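PDB 6D25: alpha-L-arabinosidase from Xanthomonas axonopodis pv. citri, which probably hydrolyses terminal alpha-L-arabinofuranosyl groups of arabinoxylans, including those on internally di-substituted xylose units, as a family GH51 arabinofuranosidase. Local coordinates for residues A84-I89 / A380-D385; D141-E144 / Q149-I152; F398-P403 / E469-T474. One frame throughout, in Å; residues are numbered along the deposited sequence.

In the fold
Along the chain, interaction 2 falls between the two segments of interaction 1, and interaction 3 follows both. Interactions 1 and 2 have centres 16 Å apart and meet where L86 packs on F142; interactions 1 and 3, also 16 Å apart, share the packing of M381 on F398 and a probable hydrogen bond from K402 to A88. Between interactions 2 and 3 the nearest atoms are about 13 Å apart. Interaction 2 lies in the parallel barrel, interaction 1 sets an early barrel helix against the hairpin after the last barrel strand, and interaction 3 ties helix 393-400 to the C-terminal beta domain. By touching both others, interaction 1 makes one series from barrel wall to beta domain.

Interaction 1 of 3, residues A84-I89 / A380-D385; sequences AALKAI and AMILTD
A85 and I382 face each other across 8.5 Å between CA atoms, where the last turns of helix 80-88 pass the beginning of strand 382-385. Their side chains close this gap. I382 supplies the reach: CG1 lies anti to the carbonyl carbon (chi1 -62°) and the chain then stays extended (chi2 164°), which carries CD1 to the helix. There one methyl meets two consecutive residues: CD1 of I382 stands 3.9 Å from CB of A85 and 4.0 Å from CD2 of L86. Alanine suits the first place because its short side chain lets the end of a long isoleucine come up to the helix. Leucine suits the second because it forks: CD2 faces I382, and the two side chains cross obliquely, while CD1 packs on F142 of helix 136-146. The beta-branched I382 is equally at home in a strand, and it also touches M389 and L391 on the partner strand of its hairpin. M381 starts toward the helix, but its thioether turns off to pack on T394 and F398. Polar backbone atoms find partners nearby, the carbonyl of A85 at Y395 OH and that of A380 at T392 OG1. Through this aliphatic packing an early helix of the (beta/alpha)8 barrel is covered by the antiparallel hairpin 382-391, which follows the last barrel strand, 366-371.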
loop_
_atom_site.group_PDB
_atom_site.type_symbol
_atom_site.label_atom_id
_atom_site.label_comp_id
_atom_site.label_asym_id
_atom_site.label_seq_id
_atom_site.Cartn_x
_atom_site.Cartn_y
_atom_site.Cartn_z
ATOM N N ALA A 84 19.674 -25.664 -26.835
ATOM C CA ALA A 84 19.287 -26.606 -27.862
ATOM C C ALA A 84 18.173 -27.532 -27.338
ATOM O O ALA A 84 17.187 -27.847 -28.048
ATOM C CB ALA A 84 20.502 -27.355 -28.326
ATOM N N ALA A 85 18.314 -27.982 -26.100
ATOM C CA ALA A 85 17.347 -28.918 -25.539
ATOM C C ALA A 85 15.961 -28.263 -25.386
ATOM O O ALA A 85 14.929 -28.882 -25.642
ATOM C CB ALA A 85 17.870 -29.451 -24.239
ATOM N N LEU A 86 15.921 -27.010 -24.968
ATOM C CA LEU A 86 14.642 -26.347 -24.780
ATOM C C LEU A 86 14.013 -26.008 -26.139
ATOM O O LEU A 86 12.787 -26.122 -26.310
ATOM C CB LEU A 86 14.826 -25.089 -23.926
ATOM C CG LEU A 86 15.259 -25.364 -22.480
ATOM C CD1 LEU A 86 15.556 -24.062 -21.779
ATOM C CD2 LEU A 86 14.178 -26.146 -21.722
ATOM N N LYS A 87 14.830 -25.612 -27.111
ATOM C CA LYS A 87 14.287 -25.392 -28.463
ATOM C C LYS A 87 13.650 -26.685 -28.994
ATOM O O LYS A 87 12.622 -26.616 -29.668
ATOM C CB LYS A 87 15.377 -24.911 -29.425
ATOM C CG LYS A 87 15.757 -23.463 -29.200
ATOM C CD LYS A 87 16.829 -22.968 -30.136
ATOM C CE LYS A 87 16.249 -22.680 -31.506
ATOM N NZ LYS A 87 17.264 -22.021 -32.343
ATOM N N ALA A 88 14.256 -27.832 -28.702
ATOM C CA ALA A 88 13.781 -29.089 -29.286
ATOM C C ALA A 88 12.397 -29.467 -28.725
ATOM O O ALA A 88 11.702 -30.231 -29.381
ATOM C CB ALA A 88 14.777 -30.212 -29.044
ATOM N N ILE A 89 11.981 -28.955 -27.572
ATOM C CA ILE A 89 10.608 -29.261 -27.085
ATOM C C ILE A 89 9.657 -28.072 -27.321
ATOM O O ILE A 89 8.493 -28.114 -26.853
ATOM C CB ILE A 89 10.608 -29.730 -25.620
ATOM C CG1 ILE A 89 11.223 -28.719 -24.670
ATOM C CG2 ILE A 89 11.262 -31.080 -25.498
ATOM C CD1 ILE A 89 10.923 -28.977 -23.198
ATOM N N ALA A 380 12.427 -30.715 -12.695
ATOM C CA ALA A 380 13.099 -30.017 -13.768
ATOM C C ALA A 380 13.068 -30.760 -15.109
ATOM O O ALA A 380 12.945 -31.993 -15.174
ATOM C CB ALA A 380 14.520 -29.783 -13.352
ATOM N N MET A 381 13.222 -29.983 -16.202
ATOM C CA MET A 381 13.447 -30.557 -17.515
ATOM C C MET A 381 14.875 -31.098 -17.627
ATOM O O MET A 381 15.137 -32.092 -18.307
ATOM C CB MET A 381 13.283 -29.515 -18.631
ATOM C CG MET A 381 11.937 -28.875 -18.756
ATOM S SD MET A 381 10.542 -30.051 -18.822
ATOM C CE MET A 381 10.032 -30.024 -17.133
ATOM N N ILE A 382 15.797 -30.400 -17.009
ATOM C CA ILE A 382 17.221 -30.568 -17.248
ATOM C C ILE A 382 17.962 -30.422 -15.925
ATOM O O ILE A 382 17.549 -29.600 -15.125
ATOM C CB ILE A 382 17.732 -29.511 -18.261
ATOM C CG1 ILE A 382 17.051 -29.666 -19.618
ATOM C CG2 ILE A 382 19.251 -29.531 -18.389
ATOM C CD1 ILE A 382 17.211 -28.455 -20.501
ATOM N N LEU A 383 18.994 -31.226 -15.712
ATOM C CA LEU A 383 19.897 -31.082 -14.590
ATOM C C LEU A 383 21.294 -30.799 -15.158
ATOM O O LEU A 383 21.676 -31.415 -16.153
ATOM C CB LEU A 383 19.911 -32.340 -13.710
ATOM C CG LEU A 383 18.534 -32.835 -13.261
ATOM C CD1 LEU A 383 18.677 -34.107 -12.444
ATOM C CD2 LEU A 383 17.841 -31.797 -12.405
ATOM N N THR A 384 21.996 -29.831 -14.588
ATOM C CA THR A 384 23.352 -29.492 -15.007
ATOM C C THR A 384 24.277 -29.508 -13.795
ATOM O O THR A 384 23.864 -29.301 -12.656
ATOM C CB THR A 384 23.464 -28.120 -15.674
ATOM O OG1 THR A 384 23.286 -27.108 -14.691
ATOM C CG2 THR A 384 22.480 -27.912 -16.794
ATOM N N ASP A 385 25.549 -29.737 -14.086
ATOM C CA ASP A 385 26.582 -29.670 -13.083
ATOM C C ASP A 385 27.900 -29.317 -13.788
ATOM O O ASP A 385 28.537 -30.196 -14.389
ATOM C CB ASP A 385 26.686 -31.014 -12.358
ATOM C CG ASP A 385 27.759 -31.036 -11.275
ATOM O OD1 ASP A 385 28.314 -29.983 -10.959
ATOM O OD2 ASP A 385 28.013 -32.099 -10.765
#

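Interaction 2 of 3, residues D141-E144 / Q149-I152; sequences DFTE and QAYI
CG2 of T143 makes the closest approach to A150, with OG1 beside it. CG2 lies anti to the carbonyl carbon of its own residue, and OG1, with chi1 at 66°, takes the other branch, where it hydrogen-bonds to the carbonyl of M140 in the same helix. From helix 136-146, CG2 of T143 comes within 4.2 Å of CB of A150 and equally near its CA. CG2 of T143 also passes 4.4 Å from O of Q149, too far for a bond. The backbones are closest between T143 and Q149, with CA atoms 6.2 Å apart. A150 is small enough to sit beneath the helix, and its CB is further covered by F139 and M140. The CB of Q149 is directed away from the helix, and its OE1 is hydrogen-bonded to Y196 OH. In the strand, backbone hydrogen bonds tie Q149 to I94, and I152 to Y196, in the barrel strands on its two flanks. This is the return half of a beta-alpha-beta crossover, 93-96 to helix 136-146 to 149-154. Since no polar pair bonds across the segments, the contact rests on undirected van der Waals packing, while threonine keeps its buried hydroxyl satisfied by M140 O.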
loop_
_atom_site.group_PDB
_atom_site.type_symbol
_atom_site.label_atom_id
_atom_site.label_comp_id
_atom_site.label_asym_id
_atom_site.label_seq_id
_atom_site.Cartn_x
_atom_site.Cartn_y
_atom_site.Cartn_z
ATOM N N ASP A 141 16.200 -11.432 -23.950
ATOM C CA ASP A 141 16.949 -11.862 -25.129
ATOM C C ASP A 141 17.040 -13.397 -25.152
ATOM O O ASP A 141 17.089 -13.990 -26.230
ATOM C CB ASP A 141 18.329 -11.203 -25.188
ATOM C CG ASP A 141 18.295 -9.714 -25.498
ATOM O OD1 ASP A 141 17.263 -9.226 -26.038
ATOM O OD2 ASP A 141 19.297 -9.051 -25.166
ATOM N N PHE A 142 17.038 -14.037 -24.015
ATOM C CA PHE A 142 16.974 -15.523 -23.953
ATOM C C PHE A 142 15.640 -16.013 -24.541
ATOM O O PHE A 142 15.653 -16.982 -25.340
ATOM C CB PHE A 142 17.138 -16.001 -22.511
ATOM C CG PHE A 142 17.068 -17.491 -22.294
ATOM C CD1 PHE A 142 18.095 -18.298 -22.733
ATOM C CD2 PHE A 142 16.004 -18.068 -21.617
ATOM C CE1 PHE A 142 18.081 -19.659 -22.488
ATOM C CE2 PHE A 142 16.011 -19.439 -21.344
ATOM C CZ PHE A 142 17.027 -20.226 -21.809
ATOM N N THR A 143 14.533 -15.359 -24.202
ATOM C CA THR A 143 13.247 -15.775 -24.783
ATOM C C THR A 143 13.295 -15.652 -26.307
ATOM O O THR A 143 12.790 -16.553 -26.996
ATOM C CB THR A 143 12.027 -15.038 -24.207
ATOM O OG1 THR A 143 12.066 -13.647 -24.554
ATOM C CG2 THR A 143 11.933 -15.222 -22.699
ATOM N N GLU A 144 13.915 -14.597 -26.840
ATOM C CA GLU A 144 13.986 -14.443 -28.290
ATOM C C GLU A 144 14.885 -15.521 -28.899
ATOM O O GLU A 144 14.552 -16.034 -29.960
ATOM C CB GLU A 144 14.447 -13.044 -28.694
ATOM C CG GLU A 144 13.371 -12.015 -28.424
ATOM C CD GLU A 144 13.482 -10.712 -29.163
ATOM O OE1 GLU A 144 14.569 -10.472 -29.801
ATOM O OE2 GLU A 144 12.520 -9.911 -29.070
ATOM N N GLN A 149 7.718 -17.151 -25.605
ATOM C CA GLN A 149 7.071 -15.952 -25.068
ATOM C C GLN A 149 7.534 -15.700 -23.631
ATOM O O GLN A 149 7.735 -16.640 -22.858
ATOM C CB GLN A 149 5.551 -16.089 -25.145
ATOM C CG GLN A 149 5.007 -16.025 -26.574
ATOM C CD GLN A 149 3.493 -16.114 -26.569
ATOM O OE1 GLN A 149 2.897 -16.932 -25.865
ATOM N NE2 GLN A 149 2.842 -15.208 -27.272
ATOM N N ALA A 150 7.637 -14.427 -23.256
ATOM C CA ALA A 150 7.966 -14.018 -21.897
ATOM C C ALA A 150 6.671 -13.913 -21.082
ATOM O O ALA A 150 5.709 -13.251 -21.507
ATOM C CB ALA A 150 8.654 -12.671 -21.934
ATOM N N TYR A 151 6.654 -14.541 -19.912
ATOM C CA TYR A 151 5.651 -14.369 -18.916
ATOM C C TYR A 151 6.341 -13.715 -17.706
ATOM O O TYR A 151 7.047 -14.382 -16.950
ATOM C CB TYR A 151 5.006 -15.726 -18.644
ATOM C CG TYR A 151 3.986 -15.806 -17.529
ATOM C CD1 TYR A 151 3.571 -14.705 -16.809
ATOM C CD2 TYR A 151 3.402 -17.032 -17.244
ATOM C CE1 TYR A 151 2.622 -14.837 -15.808
ATOM C CE2 TYR A 151 2.444 -17.171 -16.243
ATOM C CZ TYR A 151 2.052 -16.072 -15.518
ATOM O OH TYR A 151 1.138 -16.210 -14.518
ATOM N N ILE A 152 6.186 -12.407 -17.554
ATOM C CA ILE A 152 6.919 -11.644 -16.553
ATOM C C ILE A 152 6.114 -11.634 -15.265
ATOM O O ILE A 152 4.945 -11.306 -15.308
ATOM C CB ILE A 152 7.169 -10.204 -17.046
ATOM C CG1 ILE A 152 8.072 -10.182 -18.273
ATOM C CG2 ILE A 152 7.722 -9.319 -15.912
ATOM C CD1 ILE A 152 9.474 -10.657 -17.997
#

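Interaction 3 of 3, residues F398-P403 / E469-T474; sequences FALYKP and EGQILT
L400 drives the apolar part of the contact, its two methyls forking over one face of strand 468-473. CD2 of L400 lies 3.6 Å from CB of Q471, and CD1 of L400 lies 4.0 Å from CB of L473. Two positions apart in the strand, Q471 and L473 face the same side, as alternate strand residues do, whereas I472 between them points away and packs on V515. The side chain of L400 stands at about a right angle to that of Q471 and slants across that of L473. Glutamine suits the edge of the contact: its aliphatic CB takes the methyl, and a bend at chi2 (-85°) turns the rest of the chain aside. L473 is buried and also touches A349 of helix 346-361. The hydrogen bonds belong to the separate elements: Q471 and L473 pair with M516 and I514 in strand 513-519, and past the end of helix 393-400 K402 N bonds to A399 O at 3.1 Å. Aromatic neighbours flank the helix side, F398 meeting F356 and Y401 meeting Y404 edge to face. The join between this helix and the C-terminal beta domain therefore depends on burying aliphatic surface, while sheet and helix make their own hydrogen bonds within themselves.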
loop_
_atom_site.group_PDB
_atom_site.type_symbol
_atom_site.label_atom_id
_atom_site.label_comp_id
_atom_site.label_asym_id
_atom_site.label_seq_id
_atom_site.Cartn_x
_atom_site.Cartn_y
_atom_site.Cartn_z
ATOM N N PHE A 398 7.293 -33.946 -21.960
ATOM C CA PHE A 398 7.055 -32.700 -22.736
ATOM C C PHE A 398 7.311 -32.952 -24.227
ATOM O O PHE A 398 6.504 -32.506 -25.064
ATOM C CB PHE A 398 7.910 -31.540 -22.217
ATOM C CG PHE A 398 7.335 -30.864 -20.994
ATOM C CD1 PHE A 398 7.326 -31.484 -19.761
ATOM C CD2 PHE A 398 6.763 -29.598 -21.093
ATOM C CE1 PHE A 398 6.782 -30.857 -18.654
ATOM C CE2 PHE A 398 6.217 -28.972 -19.987
ATOM C CZ PHE A 398 6.226 -29.589 -18.778
ATOM N N ALA A 399 8.398 -33.673 -24.546
ATOM C CA ALA A 399 8.710 -34.015 -25.939
ATOM C C ALA A 399 7.591 -34.888 -26.541
ATOM O O ALA A 399 7.119 -34.606 -27.622
ATOM C CB ALA A 399 10.042 -34.723 -26.045
ATOM N N LEU A 400 7.151 -35.922 -25.834
ATOM C CA LEU A 400 6.125 -36.848 -26.376
ATOM C C LEU A 400 4.821 -36.096 -26.649
ATOM O O LEU A 400 4.130 -36.443 -27.580
ATOM C CB LEU A 400 5.832 -37.996 -25.404
ATOM C CG LEU A 400 6.904 -39.103 -25.368
ATOM C CD1 LEU A 400 6.570 -40.161 -24.311
ATOM C CD2 LEU A 400 7.150 -39.757 -26.719
ATOM N N TYR A 401 4.476 -35.133 -25.797
ATOM C CA TYR A 401 3.213 -34.435 -25.916
ATOM C C TYR A 401 3.325 -33.190 -26.804
ATOM O O TYR A 401 2.374 -32.415 -26.883
ATOM C CB TYR A 401 2.655 -34.055 -24.540
ATOM C CG TYR A 401 1.911 -35.142 -23.823
ATOM C CD1 TYR A 401 2.563 -36.194 -23.194
ATOM C CD2 TYR A 401 0.539 -35.094 -23.692
ATOM C CE1 TYR A 401 1.884 -37.186 -22.504
ATOM C CE2 TYR A 401 -0.165 -36.071 -23.008
ATOM C CZ TYR A 401 0.507 -37.107 -22.386
ATOM O OH TYR A 401 -0.218 -38.035 -21.662
ATOM N N LYS A 402 4.434 -32.968 -27.478
ATOM C CA LYS A 402 4.545 -31.819 -28.400
ATOM C C LYS A 402 3.375 -31.712 -29.398
ATOM O O LYS A 402 2.951 -30.611 -29.691
ATOM C CB LYS A 402 5.808 -31.894 -29.248
ATOM C CG LYS A 402 6.868 -30.921 -28.850
ATOM C CD LYS A 402 8.150 -31.099 -29.656
ATOM C CE LYS A 402 8.095 -30.341 -30.950
ATOM N NZ LYS A 402 9.465 -30.176 -31.472
ATOM N N PRO A 403 2.881 -32.837 -29.952
ATOM C CA PRO A 403 1.751 -32.724 -30.866
ATOM C C PRO A 403 0.469 -32.135 -30.238
ATOM O O PRO A 403 -0.403 -31.692 -30.974
ATOM C CB PRO A 403 1.494 -34.169 -31.311
ATOM C CG PRO A 403 2.839 -34.874 -31.115
ATOM C CD PRO A 403 3.394 -34.205 -29.887
ATOM N N GLU A 469 1.603 -45.999 -35.158
ATOM C CA GLU A 469 2.953 -46.116 -34.676
ATOM C C GLU A 469 3.020 -45.369 -33.353
ATOM O O GLU A 469 2.094 -44.644 -32.978
ATOM C CB GLU A 469 3.938 -45.590 -35.720
ATOM C CG GLU A 469 3.741 -44.140 -36.052
ATOM C CD GLU A 469 4.720 -43.567 -37.069
ATOM O OE1 GLU A 469 5.169 -42.422 -36.878
ATOM O OE2 GLU A 469 5.014 -44.247 -38.041
ATOM N N GLY A 470 4.135 -45.455 -32.658
ATOM C CA GLY A 470 4.176 -44.757 -31.390
ATOM C C GLY A 470 5.506 -44.865 -30.706
ATOM O O GLY A 470 6.417 -45.542 -31.177
ATOM N N GLN A 471 5.562 -44.188 -29.560
ATOM C CA GLN A 471 6.701 -44.218 -28.689
ATOM C C GLN A 471 6.270 -44.595 -27.269
ATOM O O GLN A 471 5.143 -44.343 -26.870
ATOM C CB GLN A 471 7.336 -42.820 -28.673
ATOM C CG GLN A 471 7.934 -42.396 -30.002
ATOM C CD GLN A 471 9.351 -42.885 -30.196
ATOM O OE1 GLN A 471 10.296 -42.543 -29.458
ATOM N NE2 GLN A 471 9.527 -43.681 -31.233
ATOM N N ILE A 472 7.192 -45.205 -26.539
ATOM C CA ILE A 472 6.954 -45.642 -25.162
ATOM C C ILE A 472 8.065 -45.084 -24.282
ATOM O O ILE A 472 9.230 -45.150 -24.635
ATOM C CB ILE A 472 6.843 -47.173 -25.011
ATOM C CG1 ILE A 472 6.556 -47.547 -23.552
ATOM C CG2 ILE A 472 8.063 -47.915 -25.576
ATOM C CD1 ILE A 472 6.060 -48.976 -23.369
ATOM N N LEU A 473 7.642 -44.543 -23.152
ATOM C CA LEU A 473 8.529 -44.154 -22.084
ATOM C C LEU A 473 8.267 -45.054 -20.870
ATOM O O LEU A 473 7.159 -45.040 -20.317
ATOM C CB LEU A 473 8.289 -42.688 -21.748
ATOM C CG LEU A 473 9.290 -42.055 -20.778
ATOM C CD1 LEU A 473 10.700 -42.033 -21.412
ATOM C CD2 LEU A 473 8.864 -40.625 -20.478
ATOM N N THR A 474 9.282 -45.840 -20.526
ATOM C CA THR A 474 9.226 -46.765 -19.417
ATOM C C THR A 474 10.674 -47.026 -18.971
ATOM O O THR A 474 11.628 -46.407 -19.479
ATOM C CB THR A 474 8.434 -48.043 -19.767
ATOM O OG1 THR A 474 8.170 -48.800 -18.578
ATOM C CG2 THR A 474 9.132 -48.929 -20.765
#